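Local structure of vacuolar-sorting protein BRO1 (Saccharomyces cerevisiae, 1ZB1) at residues S123-A137 with N151-S163. The protein helps sort cargo into intralumenal vesicles of the multivesicular body and recruits the deubiquitinase DOA4 to endosomes, its Bro1 domain possibly binding SNF7. Residues are numbered along the deposited sequence; the frame is centred on the assembly and turned at random.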
loop_
_atom_site.group_PDB
_atom_site.type_symbol
_atom_site.label_atom_id
_atom_site.label_comp_id
_atom_site.label_asym_id
_atom_site.label_seq_id
_atom_site.Cartn_x
_atom_site.Cartn_y
_atom_site.Cartn_z
ATOM N N SER A 123 -2.716 3.159 -16.557
ATOM C CA SER A 123 -1.950 2.412 -15.567
ATOM C C SER A 123 -0.975 3.294 -14.790
ATOM O O SER A 123 -0.860 3.169 -13.565
ATOM C CB SER A 123 -1.195 1.247 -16.239
ATOM O OG SER A 123 -0.276 1.707 -17.213
ATOM N N CYS A 124 -0.279 4.188 -15.489
ATOM C CA CYS A 124 0.680 5.063 -14.819
ATOM C C CYS A 124 -0.025 6.035 -13.863
ATOM O O CYS A 124 0.443 6.280 -12.748
ATOM C CB CYS A 124 1.511 5.826 -15.850
ATOM S SG CYS A 124 2.737 4.785 -16.710
ATOM N N THR A 125 -1.149 6.581 -14.304
ATOM C CA THR A 125 -1.919 7.493 -13.471
ATOM C C THR A 125 -2.431 6.764 -12.211
ATOM O O THR A 125 -2.357 7.295 -11.101
ATOM C CB THR A 125 -3.122 8.066 -14.260
ATOM O OG1 THR A 125 -2.646 8.935 -15.296
ATOM C CG2 THR A 125 -4.049 8.842 -13.330
ATOM N N LEU A 126 -2.946 5.547 -12.380
ATOM C CA LEU A 126 -3.464 4.786 -11.236
ATOM C C LEU A 126 -2.342 4.391 -10.273
ATOM O O LEU A 126 -2.550 4.290 -9.058
ATOM C CB LEU A 126 -4.232 3.546 -11.720
ATOM C CG LEU A 126 -4.765 2.588 -10.644
ATOM C CD1 LEU A 126 -5.562 3.350 -9.583
ATOM C CD2 LEU A 126 -5.641 1.539 -11.317
ATOM N N PHE A 127 -1.149 4.168 -10.808
ATOM C CA PHE A 127 -0.010 3.837 -9.958
ATOM C C PHE A 127 0.231 5.031 -9.017
ATOM O O PHE A 127 0.452 4.869 -7.811
ATOM C CB PHE A 127 1.233 3.587 -10.824
ATOM C CG PHE A 127 2.460 3.206 -10.038
ATOM C CD1 PHE A 127 3.267 4.180 -9.459
ATOM C CD2 PHE A 127 2.803 1.860 -9.869
ATOM C CE1 PHE A 127 4.400 3.833 -8.721
ATOM C CE2 PHE A 127 3.934 1.491 -9.131
ATOM C CZ PHE A 127 4.738 2.476 -8.553
ATOM N N ASN A 128 0.188 6.237 -9.574
ATOM C CA ASN A 128 0.397 7.434 -8.760
ATOM C C ASN A 128 -0.755 7.660 -7.776
ATOM O O ASN A 128 -0.538 8.124 -6.658
ATOM C CB ASN A 128 0.619 8.659 -9.666
ATOM C CG ASN A 128 2.045 8.716 -10.220
ATOM O OD1 ASN A 128 2.913 7.960 -9.781
ATOM N ND2 ASN A 128 2.293 9.613 -11.170
ATOM N N ILE A 129 -1.975 7.320 -8.184
ATOM C CA ILE A 129 -3.138 7.458 -7.306
ATOM C C ILE A 129 -2.913 6.584 -6.061
ATOM O O ILE A 129 -3.143 7.012 -4.921
ATOM C CB ILE A 129 -4.428 7.013 -8.038
ATOM C CG1 ILE A 129 -4.849 8.094 -9.042
ATOM C CG2 ILE A 129 -5.546 6.744 -7.036
ATOM C CD1 ILE A 129 -6.024 7.700 -9.928
ATOM N N ALA A 130 -2.450 5.357 -6.285
ATOM C CA ALA A 130 -2.175 4.431 -5.181
ATOM C C ALA A 130 -1.096 5.014 -4.268
ATOM O O ALA A 130 -1.219 4.991 -3.034
ATOM C CB ALA A 130 -1.722 3.070 -5.737
ATOM N N VAL A 131 -0.029 5.531 -4.869
ATOM C CA VAL A 131 1.051 6.122 -4.079
ATOM C C VAL A 131 0.531 7.323 -3.285
ATOM O O VAL A 131 0.857 7.489 -2.107
ATOM C CB VAL A 131 2.224 6.592 -4.979
ATOM C CG1 VAL A 131 3.222 7.409 -4.160
ATOM C CG2 VAL A 131 2.938 5.375 -5.586
ATOM N N ILE A 132 -0.275 8.158 -3.929
ATOM C CA ILE A 132 -0.807 9.337 -3.258
ATOM C C ILE A 132 -1.661 8.947 -2.044
ATOM O O ILE A 132 -1.662 9.647 -1.032
ATOM C CB ILE A 132 -1.603 10.219 -4.247
ATOM C CG1 ILE A 132 -0.642 10.781 -5.306
ATOM C CG2 ILE A 132 -2.275 11.378 -3.501
ATOM C CD1 ILE A 132 -1.320 11.501 -6.455
ATOM N N PHE A 133 -2.379 7.832 -2.126
ATOM C CA PHE A 133 -3.164 7.403 -0.976
ATOM C C PHE A 133 -2.215 7.104 0.197
ATOM O O PHE A 133 -2.547 7.391 1.343
ATOM C CB PHE A 133 -4.006 6.156 -1.293
ATOM C CG PHE A 133 -5.330 6.455 -1.958
ATOM C CD1 PHE A 133 -6.240 7.350 -1.377
ATOM C CD2 PHE A 133 -5.686 5.814 -3.142
ATOM C CE1 PHE A 133 -7.478 7.597 -1.964
ATOM C CE2 PHE A 133 -6.932 6.053 -3.746
ATOM C CZ PHE A 133 -7.829 6.946 -3.154
ATOM N N THR A 134 -1.038 6.538 -0.077
ATOM C CA THR A 134 -0.102 6.263 1.017
ATOM C C THR A 134 0.490 7.565 1.558
ATOM O O THR A 134 0.849 7.650 2.737
ATOM C CB THR A 134 1.056 5.299 0.599
ATOM O OG1 THR A 134 1.966 5.969 -0.287
ATOM C CG2 THR A 134 0.490 4.057 -0.093
ATOM N N GLN A 135 0.583 8.589 0.713
ATOM C CA GLN A 135 1.118 9.873 1.167
ATOM C C GLN A 135 0.098 10.584 2.058
ATOM O O GLN A 135 0.467 11.269 3.017
ATOM C CB GLN A 135 1.492 10.752 -0.029
ATOM C CG GLN A 135 2.577 10.129 -0.914
ATOM C CD GLN A 135 2.944 10.992 -2.107
ATOM O OE1 GLN A 135 2.083 11.605 -2.733
ATOM N NE2 GLN A 135 4.231 11.022 -2.442
ATOM N N ILE A 136 -1.185 10.410 1.750
ATOM C CA ILE A 136 -2.232 11.025 2.554
ATOM C C ILE A 136 -2.211 10.346 3.927
ATOM O O ILE A 136 -2.322 11.011 4.956
ATOM C CB ILE A 136 -3.633 10.860 1.884
ATOM C CG1 ILE A 136 -3.676 11.653 0.568
ATOM C CG2 ILE A 136 -4.737 11.366 2.826
ATOM C CD1 ILE A 136 -4.956 11.444 -0.258
ATOM N N ALA A 137 -2.037 9.024 3.937
ATOM C CA ALA A 137 -1.987 8.263 5.183
ATOM C C ALA A 137 -0.808 8.722 6.033
ATOM O O ALA A 137 -0.931 8.869 7.248
ATOM C CB ALA A 137 -1.861 6.766 4.891
ATOM N N ASN A 151 -6.881 5.195 4.261
ATOM C CA ASN A 151 -6.134 5.540 3.057
ATOM C C ASN A 151 -5.168 4.435 2.616
ATOM O O ASN A 151 -4.973 4.219 1.420
ATOM C CB ASN A 151 -5.412 6.879 3.255
ATOM C CG ASN A 151 -6.328 8.072 2.983
ATOM O OD1 ASN A 151 -6.648 8.370 1.831
ATOM N ND2 ASN A 151 -6.771 8.743 4.046
ATOM N N LEU A 152 -4.567 3.730 3.568
ATOM C CA LEU A 152 -3.673 2.625 3.212
ATOM C C LEU A 152 -4.516 1.493 2.619
ATOM O O LEU A 152 -4.061 0.745 1.752
ATOM C CB LEU A 152 -2.914 2.126 4.444
ATOM C CG LEU A 152 -1.752 3.014 4.914
ATOM C CD1 LEU A 152 -1.260 2.547 6.273
ATOM C CD2 LEU A 152 -0.615 2.960 3.892
ATOM N N THR A 153 -5.754 1.375 3.090
ATOM C CA THR A 153 -6.658 0.350 2.591
ATOM C C THR A 153 -6.978 0.637 1.125
ATOM O O THR A 153 -7.001 -0.280 0.296
ATOM C CB THR A 153 -7.967 0.307 3.432
ATOM O OG1 THR A 153 -7.659 -0.158 4.755
ATOM C CG2 THR A 153 -8.995 -0.631 2.799
ATOM N N LYS A 154 -7.209 1.907 0.795
ATOM C CA LYS A 154 -7.495 2.260 -0.593
ATOM C C LYS A 154 -6.256 2.050 -1.470
ATOM O O LYS A 154 -6.367 1.601 -2.618
ATOM C CB LYS A 154 -7.992 3.711 -0.693
ATOM C CG LYS A 154 -9.411 3.899 -0.170
ATOM C CD LYS A 154 -9.855 5.347 -0.242
ATOM C CE LYS A 154 -11.293 5.505 0.217
ATOM N NZ LYS A 154 -11.712 6.940 0.222
ATOM N N ALA A 155 -5.076 2.364 -0.942
ATOM C CA ALA A 155 -3.847 2.164 -1.717
ATOM C C ALA A 155 -3.765 0.685 -2.085
ATOM O O ALA A 155 -3.486 0.335 -3.231
ATOM C CB ALA A 155 -2.619 2.576 -0.900
ATOM N N PHE A 156 -4.028 -0.172 -1.097
ATOM C CA PHE A 156 -4.016 -1.623 -1.273
ATOM C C PHE A 156 -4.919 -2.002 -2.449
ATOM O O PHE A 156 -4.512 -2.736 -3.350
ATOM C CB PHE A 156 -4.482 -2.282 0.043
ATOM C CG PHE A 156 -4.818 -3.755 -0.060
ATOM C CD1 PHE A 156 -4.061 -4.624 -0.841
ATOM C CD2 PHE A 156 -5.874 -4.278 0.690
ATOM C CE1 PHE A 156 -4.350 -5.993 -0.876
ATOM C CE2 PHE A 156 -6.173 -5.647 0.666
ATOM C CZ PHE A 156 -5.408 -6.503 -0.120
ATOM N N SER A 157 -6.138 -1.478 -2.445
ATOM C CA SER A 157 -7.092 -1.754 -3.508
ATOM C C SER A 157 -6.582 -1.327 -4.898
ATOM O O SER A 157 -6.747 -2.061 -5.872
ATOM C CB SER A 157 -8.419 -1.055 -3.190
ATOM O OG SER A 157 -9.372 -1.285 -4.207
ATOM N N CYS A 158 -5.975 -0.145 -4.992
ATOM C CA CYS A 158 -5.453 0.341 -6.269
ATOM C C CYS A 158 -4.309 -0.519 -6.829
ATOM O O CYS A 158 -4.304 -0.847 -8.020
ATOM C CB CYS A 158 -4.982 1.795 -6.133
ATOM S SG CYS A 158 -6.312 2.978 -5.770
ATOM N N PHE A 159 -3.339 -0.869 -5.988
ATOM C CA PHE A 159 -2.216 -1.701 -6.440
ATOM C C PHE A 159 -2.668 -3.102 -6.846
ATOM O O PHE A 159 -2.108 -3.709 -7.766
ATOM C CB PHE A 159 -1.150 -1.811 -5.350
ATOM C CG PHE A 159 -0.291 -0.582 -5.218
ATOM C CD1 PHE A 159 0.383 -0.069 -6.332
ATOM C CD2 PHE A 159 -0.122 0.040 -3.982
ATOM C CE1 PHE A 159 1.217 1.042 -6.218
ATOM C CE2 PHE A 159 0.715 1.157 -3.856
ATOM C CZ PHE A 159 1.387 1.658 -4.982
ATOM N N GLU A 160 -3.678 -3.608 -6.150
ATOM C CA GLU A 160 -4.229 -4.926 -6.434
ATOM C C GLU A 160 -4.864 -4.934 -7.827
ATOM O O GLU A 160 -4.636 -5.852 -8.615
ATOM C CB GLU A 160 -5.274 -5.285 -5.370
ATOM C CG GLU A 160 -6.012 -6.587 -5.623
ATOM C CD GLU A 160 -6.941 -6.950 -4.478
ATOM O OE1 GLU A 160 -7.897 -6.186 -4.215
ATOM O OE2 GLU A 160 -6.707 -7.997 -3.840
ATOM N N TYR A 161 -5.654 -3.907 -8.122
ATOM C CA TYR A 161 -6.314 -3.788 -9.426
ATOM C C TYR A 161 -5.272 -3.698 -10.535
ATOM O O TYR A 161 -5.433 -4.284 -11.610
ATOM C CB TYR A 161 -7.202 -2.541 -9.462
ATOM C CG TYR A 161 -7.936 -2.345 -10.775
ATOM C CD1 TYR A 161 -9.205 -2.890 -10.974
ATOM C CD2 TYR A 161 -7.356 -1.621 -11.820
ATOM C CE1 TYR A 161 -9.881 -2.714 -12.179
ATOM C CE2 TYR A 161 -8.020 -1.443 -13.031
ATOM C CZ TYR A 161 -9.286 -1.992 -13.200
ATOM O OH TYR A 161 -9.967 -1.801 -14.383
ATOM N N LEU A 162 -4.207 -2.948 -10.276
ATOM C CA LEU A 162 -3.127 -2.803 -11.241
ATOM C C LEU A 162 -2.455 -4.155 -11.545
ATOM O O LEU A 162 -2.201 -4.488 -12.708
ATOM C CB LEU A 162 -2.075 -1.824 -10.702
ATOM C CG LEU A 162 -2.434 -0.328 -10.761
ATOM C CD1 LEU A 162 -1.433 0.462 -9.932
ATOM C CD2 LEU A 162 -2.427 0.162 -12.212
ATOM N N SER A 163 -2.167 -4.931 -10.506
ATOM C CA SER A 163 -1.499 -6.215 -10.719
ATOM C C SER A 163 -2.374 -7.214 -11.462
ATOM O O SER A 163 -1.870 -8.040 -12.221
ATOM C CB SER A 163 -1.051 -6.828 -9.388
ATOM O OG SER A 163 -2.161 -7.281 -8.640
#
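Phe133 fits as a knob into the hole on segment 151-163 formed by Asn151, Lys154, Ala155 and Cys158. Lys154 CB stands 3.8 Å from the centroid of the Phe133 ring, 3° off its normal, in a CH-pi contact, and the extended lysine chain then heads outward past the rim, CD passing 3.7 Å from Phe133 CE1. At the ring's edge lie Asn151 OD1, by CD1, and Cys158 SG, by CE2, the latter a sulfur-aromatic contact. Asn151 crosses Ile136, with its amide against the CG2 methyl, while its ND2 is hydrogen-bonded to Asn147 O. Helices 118-139 and 146-165 form an antiparallel hairpin near the centre of the Bro1 domain, whose family is grouped with the TPR-like helical repeats; the axes of the two segments approach to 7.9 Å. Where Ala130 faces Ala155 the backbones come nearest, with CA atoms 4.5 Å apart. Cys158 returns the knob, seated among Leu126, Ile129, Ala130 and Phe133. Leu162 and Leu126 lie alongside each other, pointing opposite ways, CD2 to CD2 at 3.6 Å, and Leu162 CD1 lies against Phe127 CA. With CG anti to its carbonyl carbon (chi1 -77°), Phe159 brings one ring face over Ala130 CB, 3.5 Å from the ring centroid, and turns its edge to the face of Phe127 in a T-shaped pair, planes at 76°. Trp349 of the helix 349-371 packs on Leu126 and Cys158.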